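Long-range contacts in probable dehydrogenase (Bordetella bronchiseptica, PDB 3MOI), which probably catalyses an NAD(P)-dependent oxidation or reduction of a substrate not yet identified, as a member of the GFO/IDH/MocA oxidoreductase family: residues H80-S85 with I108-R113; G143-L148 with V305-A310. All coordinates share one frame; numbering follows the deposited sequence.

Interaction 1 (H80-S85 with I108-R113)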
# COMPACT_ATOMS: atom_id res chain seq x y z
N HIS A 80 26.74 26.74 0.09
CA HIS A 80 26.35 27.27 -1.22
C HIS A 80 25.11 28.17 -1.05
O HIS A 80 25.00 29.25 -1.62
CB HIS A 80 26.11 26.14 -2.25
CG HIS A 80 27.35 25.61 -2.91
ND1 HIS A 80 27.34 24.43 -3.66
CD2 HIS A 80 28.62 26.09 -2.97
CE1 HIS A 80 28.56 24.23 -4.14
NE2 HIS A 80 29.35 25.21 -3.74
N VAL A 81 24.20 27.77 -0.18
CA VAL A 81 23.00 28.54 0.06
C VAL A 81 23.29 29.83 0.80
O VAL A 81 22.78 30.91 0.44
CB VAL A 81 21.94 27.69 0.75
CG1 VAL A 81 20.98 28.57 1.54
CG2 VAL A 81 21.22 26.80 -0.31
N VAL A 82 24.12 29.76 1.83
CA VAL A 82 24.53 30.98 2.49
C VAL A 82 25.23 31.92 1.55
O VAL A 82 25.00 33.11 1.54
CB VAL A 82 25.43 30.66 3.67
CG1 VAL A 82 26.07 31.95 4.22
CG2 VAL A 82 24.58 29.88 4.72
N GLN A 83 26.10 31.39 0.74
CA GLN A 83 26.85 32.26 -0.13
C GLN A 83 25.92 32.97 -1.12
O GLN A 83 26.03 34.19 -1.31
CB GLN A 83 27.89 31.48 -0.92
CG GLN A 83 29.17 31.25 -0.26
CD GLN A 83 30.01 30.33 -1.10
OE1 GLN A 83 30.70 30.78 -1.99
NE2 GLN A 83 29.90 29.06 -0.88
N ALA A 84 25.01 32.23 -1.75
CA ALA A 84 24.11 32.88 -2.71
C ALA A 84 23.24 33.92 -2.02
O ALA A 84 23.05 35.01 -2.54
CB ALA A 84 23.25 31.88 -3.43
N SER A 85 22.73 33.58 -0.84
CA SER A 85 21.89 34.51 -0.09
C SER A 85 22.58 35.80 0.19
O SER A 85 21.94 36.85 0.15
CB SER A 85 21.55 33.96 1.27
OG SER A 85 20.76 32.84 1.16
N ILE A 108 18.04 28.71 6.73
CA ILE A 108 16.83 29.47 6.96
C ILE A 108 17.23 30.90 7.35
O ILE A 108 16.75 31.87 6.77
CB ILE A 108 15.95 28.76 8.04
CG1 ILE A 108 15.36 27.45 7.42
CG2 ILE A 108 14.84 29.65 8.60
CD1 ILE A 108 14.80 26.43 8.44
N GLU A 109 18.17 31.03 8.26
CA GLU A 109 18.49 32.32 8.82
C GLU A 109 19.11 33.20 7.74
O GLU A 109 18.73 34.36 7.56
CB GLU A 109 19.32 32.13 10.09
CG GLU A 109 18.52 31.38 11.20
CD GLU A 109 19.35 30.89 12.46
OE1 GLU A 109 20.60 30.76 12.40
OE2 GLU A 109 18.71 30.63 13.52
N ALA A 110 19.97 32.61 6.92
CA ALA A 110 20.59 33.35 5.82
C ALA A 110 19.56 33.79 4.77
O ALA A 110 19.56 34.94 4.32
CB ALA A 110 21.68 32.50 5.17
N VAL A 111 18.67 32.90 4.38
CA VAL A 111 17.68 33.21 3.36
C VAL A 111 16.77 34.29 3.86
O VAL A 111 16.54 35.25 3.14
CB VAL A 111 16.90 31.93 2.91
CG1 VAL A 111 15.60 32.26 2.26
CG2 VAL A 111 17.81 31.06 2.03
N GLU A 112 16.31 34.17 5.10
CA GLU A 112 15.34 35.12 5.65
C GLU A 112 15.95 36.48 5.84
O GLU A 112 15.37 37.45 5.41
CB GLU A 112 14.67 34.58 6.94
CG GLU A 112 13.78 33.42 6.59
CD GLU A 112 13.07 32.71 7.75
OE1 GLU A 112 13.33 32.95 8.95
OE2 GLU A 112 12.24 31.83 7.43
N ARG A 113 17.13 36.57 6.42
CA ARG A 113 17.84 37.83 6.57
C ARG A 113 18.21 38.45 5.23
O ARG A 113 18.25 39.64 5.06
CB ARG A 113 19.11 37.57 7.43
CG ARG A 113 20.18 38.75 7.63
CD ARG A 113 21.57 38.22 8.34
NE ARG A 113 21.24 37.18 9.37
CZ ARG A 113 21.63 35.89 9.40
NH1 ARG A 113 22.47 35.35 8.49
NH2 ARG A 113 21.17 35.11 10.38
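S85 and A110 meet where helices 77-86 and 101-114 run side by side: S85 CB lies 3.8 Å from A110 O, so the serine side chain reaches the partner's backbone. The segment axes approach to 8.8 Å and their directions differ by 13°, so the helices are nearly parallel. No hydrogen bond crosses between them. The S85 hydroxyl turns back on its own helix instead: with chi1 at -66°, OG stands beside its backbone N and donates to V81 O over 2.9 Å. It reaches that oxygen from above the carbonyl plane, while S85 N approaches from the opposite face, so V81 O, one turn earlier in the chain, accepts from both hydroxyl and backbone N of S85. Thus satisfied, the hydroxyl can lie against carbon, with S85 OG 3.6 Å from V111 CG2. V111 CG2 is also 4.1 Å from V81 CG1, so one methyl touches both residues of helix 77-86. On the other flank the A110 methyl packs against V82 CG2 at 3.9 Å; V82 has CG1 anti to the backbone N (chi1 170°), which leaves CG2 beside that N. Strand 90-93, bordering the seam through V93 on V81 and I91 on S85, joins the two helices, and strand 118-120 follows the second; both are parallel in one sheet, as in the beta-alpha-beta crossovers of the NAD-binding Rossmann fold this range matches by family.

Interaction 2 (G143-L148 with V305-A310)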
# COMPACT_ATOMS: atom_id res chain seq x y z
N GLY A 143 -14.61 15.98 -1.38
CA GLY A 143 -14.75 15.89 0.10
C GLY A 143 -13.39 15.81 0.82
O GLY A 143 -12.38 15.91 0.16
N ARG A 144 -13.38 15.60 2.14
CA ARG A 144 -12.14 15.45 2.92
C ARG A 144 -11.29 14.20 2.65
O ARG A 144 -11.83 13.09 2.45
CB ARG A 144 -12.42 15.43 4.42
CG ARG A 144 -13.02 16.75 4.95
CD ARG A 144 -12.24 17.23 6.22
NE ARG A 144 -13.10 17.85 7.25
CZ ARG A 144 -12.76 17.96 8.55
NH1 ARG A 144 -11.58 17.50 8.99
NH2 ARG A 144 -13.61 18.55 9.40
N VAL A 145 -9.97 14.38 2.68
CA VAL A 145 -9.08 13.26 2.66
C VAL A 145 -9.21 12.50 3.96
O VAL A 145 -9.16 13.10 5.02
CB VAL A 145 -7.64 13.70 2.55
CG1 VAL A 145 -6.70 12.45 2.61
CG2 VAL A 145 -7.44 14.50 1.27
N SER A 146 -9.39 11.18 3.86
CA SER A 146 -9.38 10.29 5.01
C SER A 146 -8.02 9.61 5.17
O SER A 146 -7.53 9.47 6.28
CB SER A 146 -10.47 9.23 4.92
OG SER A 146 -10.46 8.39 6.09
N MET A 147 -7.42 9.22 4.08
CA MET A 147 -6.21 8.45 4.13
C MET A 147 -5.55 8.48 2.77
O MET A 147 -6.21 8.64 1.82
CB MET A 147 -6.46 7.01 4.61
CG MET A 147 -7.10 5.97 3.62
SD MET A 147 -7.26 4.29 4.31
CE MET A 147 -8.15 3.65 2.91
N LEU A 148 -4.23 8.39 2.71
CA LEU A 148 -3.51 8.22 1.46
C LEU A 148 -2.76 6.92 1.46
O LEU A 148 -2.31 6.48 2.50
CB LEU A 148 -2.46 9.31 1.30
CG LEU A 148 -2.89 10.69 0.83
CD1 LEU A 148 -3.37 11.44 2.06
CD2 LEU A 148 -1.75 11.33 0.20
N VAL A 305 -5.51 8.35 -3.14
CA VAL A 305 -5.97 9.29 -2.11
C VAL A 305 -7.39 8.98 -1.86
O VAL A 305 -8.17 9.14 -2.76
CB VAL A 305 -5.87 10.72 -2.62
CG1 VAL A 305 -6.35 11.71 -1.59
CG2 VAL A 305 -4.47 10.95 -3.08
N THR A 306 -7.77 8.54 -0.68
CA THR A 306 -9.14 8.21 -0.57
C THR A 306 -9.90 9.29 0.20
O THR A 306 -9.67 9.59 1.38
CB THR A 306 -9.38 6.67 -0.15
OG1 THR A 306 -10.11 6.54 1.06
CG2 THR A 306 -8.19 5.89 -0.14
N CYS A 307 -10.79 9.96 -0.53
CA CYS A 307 -11.63 10.99 0.04
C CYS A 307 -13.05 10.52 0.26
O CYS A 307 -13.41 9.45 -0.15
CB CYS A 307 -11.60 12.21 -0.83
SG CYS A 307 -9.97 12.60 -1.47
N GLU A 308 -13.85 11.34 0.95
CA GLU A 308 -15.26 11.06 1.20
C GLU A 308 -16.01 10.69 -0.10
O GLU A 308 -16.76 9.75 -0.12
CB GLU A 308 -15.96 12.28 1.83
CG GLU A 308 -15.75 12.51 3.32
CD GLU A 308 -16.07 13.98 3.80
OE1 GLU A 308 -15.90 15.00 3.05
OE2 GLU A 308 -16.47 14.07 4.99
N HIS A 309 -15.82 11.45 -1.17
CA HIS A 309 -16.66 11.22 -2.35
C HIS A 309 -15.89 10.61 -3.54
O HIS A 309 -16.45 10.46 -4.62
CB HIS A 309 -17.45 12.51 -2.73
CG HIS A 309 -18.39 12.96 -1.64
ND1 HIS A 309 -18.36 14.24 -1.10
CD2 HIS A 309 -19.34 12.29 -0.95
CE1 HIS A 309 -19.27 14.33 -0.14
NE2 HIS A 309 -19.87 13.16 -0.03
N ALA A 310 -14.67 10.15 -3.31
CA ALA A 310 -13.88 9.60 -4.39
C ALA A 310 -12.55 9.04 -3.92
O ALA A 310 -12.07 9.44 -2.87
CB ALA A 310 -13.60 10.70 -5.43
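A classic beta bulge interrupts the antiparallel pairing of strands 145-153 and 302-307: S146 and M147 together face T306, and the register slips by one residue between the V145-C307 and M147-T306 pairs. Two backbone bonds define it. S146 N donates to T306 O over 3.0 Å, and T306 N to M147 O over 2.9 Å, so the single residue T306 bonds to both bulge residues. The backbone of S146 carries the distortion, with psi at -40° beside a phi of -99°. Past the V145-C307 pair, where strand 302-307 ends and strand 145-153 has yet to begin, a reciprocal pair of hydrogen bonds joins R144 and E308. E308 N donates to R144 O, and R144 N returns a bond of 2.7 Å to E308 OE1, which it meets from above the carboxylate plane. C307 CA also sends a CA-H...O contact to R144 O at 3.2 Å. On one face of the sheet V145 CG2 lies 4.1 Å from V305 CG1 and also touches C307 SG, and L148 CG packs on V305 CG2. M147 and T306 hold the other face. There chi1 of 76° places M147 CG between its backbone N and carbonyl carbon, and the chain then runs out extended, bringing both CG and CE against the threonine, with M147 CE 3.8 Å from T306 CG2. This face meets the second subunit, where N213 of that subunit hydrogen-bonds S146 OG and Y153 of that subunit packs on T306. Within the chain, L148 bonds through its backbone to strand 225-231 and rests on helix 179-190, while V305 pairs with L312 of strand 310-314.

How the interactions relate
From the N terminus, interaction 1 closes a short loop on the flank of the parallel Rossmann sheet, between two of its helices: 22 residues, including strand 90-93, separate segments 80-85 and 108-113. The chain then adds the last parallel strand, 118-120, and helix 128-139 before strand 145-153 opens the mixed sheet. Interaction 2 closes a far longer loop, with 156 residues between 143-148 and 305-310, and brings a late strand beside that first one. The contacts neither nest nor cross, interaction 1 being complete before interaction 2 begins. Their centres lie 38 Å apart and their nearest atoms about 24 Å apart, so each ties its own region: Rossmann helices in one, sheet strands at the subunit interface in the other.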